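Local structure of aldo-keto reductase family 1, member B4 (Aldose reductase) (Schistosoma japonicum, 4HBK) at residues Tyr73-Glu85 with Asp105-Phe117. The protein probably reduces aldehydes, including sugars, to the corresponding alcohols with NADPH. Residues are numbered along the deposited sequence; the frame is centred on the assembly and turned at random.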
loop_
_atom_site.group_PDB
_atom_site.type_symbol
_atom_site.label_atom_id
_atom_site.label_comp_id
_atom_site.label_asym_id
_atom_site.label_seq_id
_atom_site.Cartn_x
_atom_site.Cartn_y
_atom_site.Cartn_z
ATOM N N TYR A 73 -7.911 6.265 -12.978
ATOM C CA TYR A 73 -7.001 6.159 -11.837
ATOM C C TYR A 73 -5.895 7.220 -11.930
ATOM O O TYR A 73 -5.347 7.451 -13.014
ATOM C CB TYR A 73 -6.316 4.794 -11.814
ATOM C CG TYR A 73 -7.165 3.582 -11.459
ATOM C CD1 TYR A 73 -8.049 3.026 -12.382
ATOM C CD2 TYR A 73 -7.016 2.945 -10.221
ATOM C CE1 TYR A 73 -8.799 1.903 -12.065
ATOM C CE2 TYR A 73 -7.757 1.812 -9.896
ATOM C CZ TYR A 73 -8.644 1.298 -10.832
ATOM O OH TYR A 73 -9.381 0.181 -10.525
ATOM N N ARG A 74 -5.538 7.827 -10.796
ATOM C CA ARG A 74 -4.484 8.845 -10.759
ATOM C C ARG A 74 -3.473 8.541 -9.642
ATOM O O ARG A 74 -2.797 9.426 -9.117
ATOM C CB ARG A 74 -5.092 10.248 -10.591
ATOM C CG ARG A 74 -5.923 10.734 -11.802
ATOM C CD ARG A 74 -5.041 10.885 -13.041
ATOM N NE ARG A 74 -5.777 11.323 -14.232
ATOM C CZ ARG A 74 -6.260 10.504 -15.166
ATOM N NH1 ARG A 74 -6.110 9.185 -15.055
ATOM N NH2 ARG A 74 -6.900 11.002 -16.212
ATOM N N HIS A 75 -3.365 7.266 -9.303
ATOM C CA HIS A 75 -2.583 6.828 -8.164
ATOM C C HIS A 75 -2.119 5.411 -8.478
ATOM O O HIS A 75 -2.941 4.551 -8.802
ATOM C CB HIS A 75 -3.477 6.865 -6.919
ATOM C CG HIS A 75 -2.872 6.250 -5.692
ATOM N ND1 HIS A 75 -3.456 6.369 -4.447
ATOM C CD2 HIS A 75 -1.767 5.490 -5.519
ATOM C CE1 HIS A 75 -2.722 5.726 -3.556
ATOM N NE2 HIS A 75 -1.692 5.185 -4.172
ATOM N N LEU A 76 -0.806 5.172 -8.427
ATOM C CA LEU A 76 -0.265 3.825 -8.669
ATOM C C LEU A 76 0.556 3.399 -7.475
ATOM O O LEU A 76 1.393 4.161 -7.004
ATOM C CB LEU A 76 0.618 3.779 -9.922
ATOM C CG LEU A 76 0.095 4.418 -11.209
ATOM C CD1 LEU A 76 1.206 4.517 -12.271
ATOM C CD2 LEU A 76 -1.068 3.616 -11.743
ATOM N N ASP A 77 0.324 2.181 -6.989
ATOM C CA ASP A 77 1.048 1.672 -5.826
ATOM C C ASP A 77 2.049 0.598 -6.233
ATOM O O ASP A 77 1.663 -0.461 -6.714
ATOM C CB ASP A 77 0.071 1.137 -4.779
ATOM C CG ASP A 77 0.766 0.620 -3.531
ATOM O OD1 ASP A 77 0.930 1.392 -2.564
ATOM O OD2 ASP A 77 1.140 -0.568 -3.501
ATOM N N CYS A 78 3.336 0.873 -6.041
ATOM C CA CYS A 78 4.382 -0.007 -6.566
ATOM C C CYS A 78 5.263 -0.552 -5.447
ATOM O O CYS A 78 5.113 -0.183 -4.286
ATOM C CB CYS A 78 5.255 0.741 -7.590
ATOM S SG CYS A 78 4.340 1.698 -8.847
ATOM N N ALA A 79 6.187 -1.435 -5.795
ATOM C CA ALA A 79 7.151 -1.903 -4.815
ATOM C C ALA A 79 8.364 -2.510 -5.497
ATOM O O ALA A 79 8.251 -3.190 -6.516
ATOM C CB ALA A 79 6.510 -2.888 -3.821
ATOM N N TYR A 80 9.530 -2.234 -4.927
ATOM C CA TYR A 80 10.777 -2.740 -5.460
ATOM C C TYR A 80 10.720 -4.250 -5.547
ATOM O O TYR A 80 11.208 -4.848 -6.499
ATOM C CB TYR A 80 11.926 -2.322 -4.543
ATOM C CG TYR A 80 13.284 -2.781 -5.010
ATOM C CD1 TYR A 80 14.122 -1.922 -5.710
ATOM C CD2 TYR A 80 13.738 -4.068 -4.742
ATOM C CE1 TYR A 80 15.377 -2.334 -6.132
ATOM C CE2 TYR A 80 14.989 -4.490 -5.167
ATOM C CZ TYR A 80 15.803 -3.621 -5.860
ATOM O OH TYR A 80 17.052 -4.032 -6.279
ATOM N N VAL A 81 10.117 -4.868 -4.538
ATOM C CA VAL A 81 10.180 -6.323 -4.391
ATOM C C VAL A 81 9.399 -7.095 -5.464
ATOM O O VAL A 81 9.622 -8.289 -5.647
ATOM C CB VAL A 81 9.691 -6.777 -2.995
ATOM C CG1 VAL A 81 8.194 -6.551 -2.858
ATOM C CG2 VAL A 81 10.020 -8.239 -2.768
ATOM N N TYR A 82 8.485 -6.432 -6.167
ATOM C CA TYR A 82 7.721 -7.113 -7.219
ATOM C C TYR A 82 8.552 -7.222 -8.490
ATOM O O TYR A 82 8.158 -7.891 -9.443
ATOM C CB TYR A 82 6.417 -6.373 -7.509
ATOM C CG TYR A 82 5.514 -6.278 -6.308
ATOM C CD1 TYR A 82 5.245 -7.401 -5.532
ATOM C CD2 TYR A 82 4.943 -5.076 -5.940
ATOM C CE1 TYR A 82 4.423 -7.328 -4.430
ATOM C CE2 TYR A 82 4.114 -4.991 -4.833
ATOM C CZ TYR A 82 3.862 -6.120 -4.082
ATOM O OH TYR A 82 3.040 -6.054 -2.980
ATOM N N ARG A 83 9.690 -6.532 -8.507
ATOM C CA ARG A 83 10.650 -6.632 -9.601
ATOM C C ARG A 83 10.062 -6.278 -10.968
ATOM O O ARG A 83 10.418 -6.889 -11.974
ATOM C CB ARG A 83 11.237 -8.045 -9.638
ATOM C CG ARG A 83 12.072 -8.365 -8.413
ATOM C CD ARG A 83 13.349 -9.089 -8.795
ATOM N NE ARG A 83 13.269 -10.507 -8.466
ATOM C CZ ARG A 83 14.183 -11.161 -7.757
ATOM N NH1 ARG A 83 15.258 -10.525 -7.305
ATOM N NH2 ARG A 83 14.025 -12.454 -7.504
ATOM N N ASN A 84 9.168 -5.294 -11.007
ATOM C CA ASN A 84 8.559 -4.880 -12.267
ATOM C C ASN A 84 8.430 -3.373 -12.399
ATOM O O ASN A 84 7.633 -2.886 -13.195
ATOM C CB ASN A 84 7.178 -5.523 -12.436
ATOM C CG ASN A 84 6.242 -5.187 -11.298
ATOM O OD1 ASN A 84 6.551 -4.331 -10.468
ATOM N ND2 ASN A 84 5.089 -5.850 -11.253
ATOM N N GLU A 85 9.205 -2.629 -11.618
ATOM C CA GLU A 85 9.105 -1.174 -11.654
ATOM C C GLU A 85 9.634 -0.619 -12.977
ATOM O O GLU A 85 9.247 0.470 -13.398
ATOM C CB GLU A 85 9.827 -0.538 -10.465
ATOM C CG GLU A 85 9.206 -0.902 -9.124
ATOM C CD GLU A 85 9.769 -0.102 -7.968
ATOM O OE1 GLU A 85 11.008 -0.063 -7.801
ATOM O OE2 GLU A 85 8.968 0.497 -7.219
ATOM N N ASP A 105 0.056 15.205 -11.935
ATOM C CA ASP A 105 -1.328 14.727 -11.925
ATOM C C ASP A 105 -1.444 13.308 -11.360
ATOM O O ASP A 105 -2.539 12.829 -11.102
ATOM C CB ASP A 105 -1.908 14.742 -13.346
ATOM C CG ASP A 105 -2.146 16.157 -13.873
ATOM O OD1 ASP A 105 -2.481 17.044 -13.054
ATOM O OD2 ASP A 105 -2.010 16.370 -15.109
ATOM N N ILE A 106 -0.313 12.628 -11.189
ATOM C CA ILE A 106 -0.335 11.239 -10.741
ATOM C C ILE A 106 0.332 11.117 -9.384
ATOM O O ILE A 106 1.315 11.805 -9.100
ATOM C CB ILE A 106 0.413 10.304 -11.714
ATOM C CG1 ILE A 106 0.051 10.633 -13.159
ATOM C CG2 ILE A 106 0.096 8.843 -11.408
ATOM C CD1 ILE A 106 -1.383 10.293 -13.522
ATOM N N PHE A 107 -0.203 10.228 -8.556
ATOM C CA PHE A 107 0.389 9.918 -7.263
ATOM C C PHE A 107 1.093 8.566 -7.355
ATOM O O PHE A 107 0.449 7.546 -7.579
ATOM C CB PHE A 107 -0.708 9.870 -6.202
ATOM C CG PHE A 107 -0.199 9.880 -4.792
ATOM C CD1 PHE A 107 0.362 8.745 -4.232
ATOM C CD2 PHE A 107 -0.312 11.024 -4.013
ATOM C CE1 PHE A 107 0.816 8.751 -2.911
ATOM C CE2 PHE A 107 0.137 11.039 -2.699
ATOM C CZ PHE A 107 0.709 9.901 -2.148
ATOM N N ILE A 108 2.409 8.553 -7.182
ATOM C CA ILE A 108 3.189 7.327 -7.316
ATOM C C ILE A 108 3.797 6.890 -5.986
ATOM O O ILE A 108 4.561 7.632 -5.361
ATOM C CB ILE A 108 4.352 7.526 -8.286
ATOM C CG1 ILE A 108 3.846 8.067 -9.626
ATOM C CG2 ILE A 108 5.140 6.229 -8.441
ATOM C CD1 ILE A 108 3.109 7.035 -10.444
ATOM N N THR A 109 3.483 5.670 -5.573
ATOM C CA THR A 109 4.039 5.108 -4.353
ATOM C C THR A 109 4.992 3.979 -4.675
ATOM O O THR A 109 4.717 3.146 -5.542
ATOM C CB THR A 109 2.942 4.520 -3.456
ATOM O OG1 THR A 109 2.076 5.574 -3.003
ATOM C CG2 THR A 109 3.559 3.800 -2.256
ATOM N N SER A 110 6.125 3.954 -3.985
ATOM C CA SER A 110 6.963 2.767 -3.992
ATOM C C SER A 110 7.382 2.444 -2.570
ATOM O O SER A 110 7.046 3.171 -1.632
ATOM C CB SER A 110 8.184 2.913 -4.892
ATOM O OG SER A 110 8.863 1.664 -4.969
ATOM N N LYS A 111 8.110 1.349 -2.406
ATOM C CA LYS A 111 8.405 0.865 -1.068
ATOM C C LYS A 111 9.837 0.368 -0.985
ATOM O O LYS A 111 10.350 -0.279 -1.907
ATOM C CB LYS A 111 7.435 -0.249 -0.675
ATOM C CG LYS A 111 5.983 -0.002 -1.077
ATOM C CD LYS A 111 5.046 -1.018 -0.415
ATOM C CE LYS A 111 3.593 -0.883 -0.905
ATOM N NZ LYS A 111 3.409 -1.148 -2.367
ATOM N N LEU A 112 10.476 0.684 0.132
ATOM C CA LEU A 112 11.832 0.256 0.404
ATOM C C LEU A 112 11.811 -1.188 0.869
ATOM O O LEU A 112 11.134 -1.498 1.851
ATOM C CB LEU A 112 12.420 1.140 1.509
ATOM C CG LEU A 112 13.801 0.737 2.039
ATOM C CD1 LEU A 112 14.841 0.912 0.945
ATOM C CD2 LEU A 112 14.165 1.568 3.265
ATOM N N TRP A 113 12.556 -2.064 0.187
ATOM C CA TRP A 113 12.562 -3.485 0.528
ATOM C C TRP A 113 13.502 -3.867 1.678
ATOM O O TRP A 113 14.545 -3.238 1.869
ATOM C CB TRP A 113 12.859 -4.357 -0.693
ATOM C CG TRP A 113 12.818 -5.809 -0.352
ATOM C CD1 TRP A 113 13.858 -6.692 -0.382
ATOM C CD2 TRP A 113 11.683 -6.542 0.132
ATOM N NE1 TRP A 113 13.431 -7.936 0.022
ATOM C CE2 TRP A 113 12.103 -7.869 0.347
ATOM C CE3 TRP A 113 10.349 -6.205 0.388
ATOM C CZ2 TRP A 113 11.240 -8.862 0.816
ATOM C CZ3 TRP A 113 9.493 -7.192 0.841
ATOM C CH2 TRP A 113 9.942 -8.504 1.054
ATOM N N ASN A 114 13.129 -4.924 2.407
ATOM C CA ASN A 114 13.782 -5.335 3.663
ATOM C C ASN A 114 15.317 -5.473 3.624
ATOM O O ASN A 114 15.989 -5.328 4.651
ATOM C CB ASN A 114 13.176 -6.663 4.181
ATOM C CG ASN A 114 11.631 -6.645 4.291
ATOM O OD1 ASN A 114 10.944 -5.850 3.644
ATOM N ND2 ASN A 114 11.090 -7.552 5.108
ATOM N N THR A 115 15.875 -5.777 2.453
ATOM C CA THR A 115 17.316 -6.001 2.337
ATOM C C THR A 115 18.121 -4.693 2.256
ATOM O O THR A 115 19.359 -4.715 2.229
ATOM C CB THR A 115 17.652 -6.860 1.111
ATOM O OG1 THR A 115 17.086 -6.252 -0.054
ATOM C CG2 THR A 115 17.100 -8.296 1.267
ATOM N N PHE A 116 17.418 -3.565 2.229
ATOM C CA PHE A 116 18.058 -2.259 2.096
ATOM C C PHE A 116 17.754 -1.328 3.276
ATOM O O PHE A 116 17.864 -0.111 3.140
ATOM C CB PHE A 116 17.621 -1.578 0.791
ATOM C CG PHE A 116 17.849 -2.417 -0.441
ATOM C CD1 PHE A 116 19.089 -2.449 -1.059
ATOM C CD2 PHE A 116 16.820 -3.164 -0.985
ATOM C CE1 PHE A 116 19.301 -3.233 -2.198
ATOM C CE2 PHE A 116 17.016 -3.944 -2.122
ATOM C CZ PHE A 116 18.258 -3.979 -2.728
ATOM N N PHE A 117 17.382 -1.897 4.424
ATOM C CA PHE A 117 17.018 -1.110 5.605
ATOM C C PHE A 117 18.217 -0.493 6.341
ATOM O O PHE A 117 18.069 0.509 7.048
ATOM C CB PHE A 117 16.186 -1.936 6.589
ATOM C CG PHE A 117 14.770 -2.221 6.121
ATOM C CD1 PHE A 117 14.280 -1.669 4.945
ATOM C CD2 PHE A 117 13.932 -3.045 6.869
ATOM C CE1 PHE A 117 12.978 -1.942 4.511
ATOM C CE2 PHE A 117 12.640 -3.319 6.444
ATOM C CZ PHE A 117 12.162 -2.763 5.262
HETATM O O HOH W 1 -2.924 12.408 -8.305
HETATM O O HOH W 2 0.003 4.021 -2.022
HETATM O O HOH W 3 9.621 -3.322 -1.842
HETATM O O HOH W 4 3.126 -3.889 -1.847
#
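Strands 75-77 and 107-112 run parallel, their axes 4.7 Å apart, on a ladder in which Phe-107 N donates to Arg-74 O, Leu-76 N to Phe-107 O, Thr-109 N to Leu-76 O and Cys-78 N to Thr-109 O. On the side of the sheet bearing His-75, Asp-77 and Thr-109, Phe-107 CD1 sits over the centre of the imidazole, the two planes inclined at 47°. One water gathers His-75 NE2, Asp-77 OD1 and Thr-109 OG1, while His-75 ND1 bonds to Pro-47 O. Lys-111 extends as far as CE and then bends (chi4 63°), which brings NZ to Asp-77 OD2 at 2.6 Å in a buried salt bridge and to Cys-78 O at 2.7 Å, meeting that oxygen from above its carbonyl plane. A third bond runs 2.8 Å from Lys-111 NZ to a water whose link to Tyr-82 OH is implausibly short and so doubtful. The other side holds Leu-76 CD1 against Ile-108 CD1, and farther along Ser-110 OG donates to the syn lone pair of Glu-85 OE2. Beyond the strands, Val-81 CG2 stands 3.5 Å above the centre of the six-membered ring of Trp-113, a CH-pi contact, while the edge of Phe-116 meets the face of Tyr-80. This beta-alpha-beta unit, its strands connected through helix 85-98, belongs to the aldo/keto reductase (beta/alpha)8 barrel, placing Asp-77, Tyr-82 and Lys-111 with nearby His-144 as in the family's catalytic tetrad, Tyr-82 being the predicted proton donor.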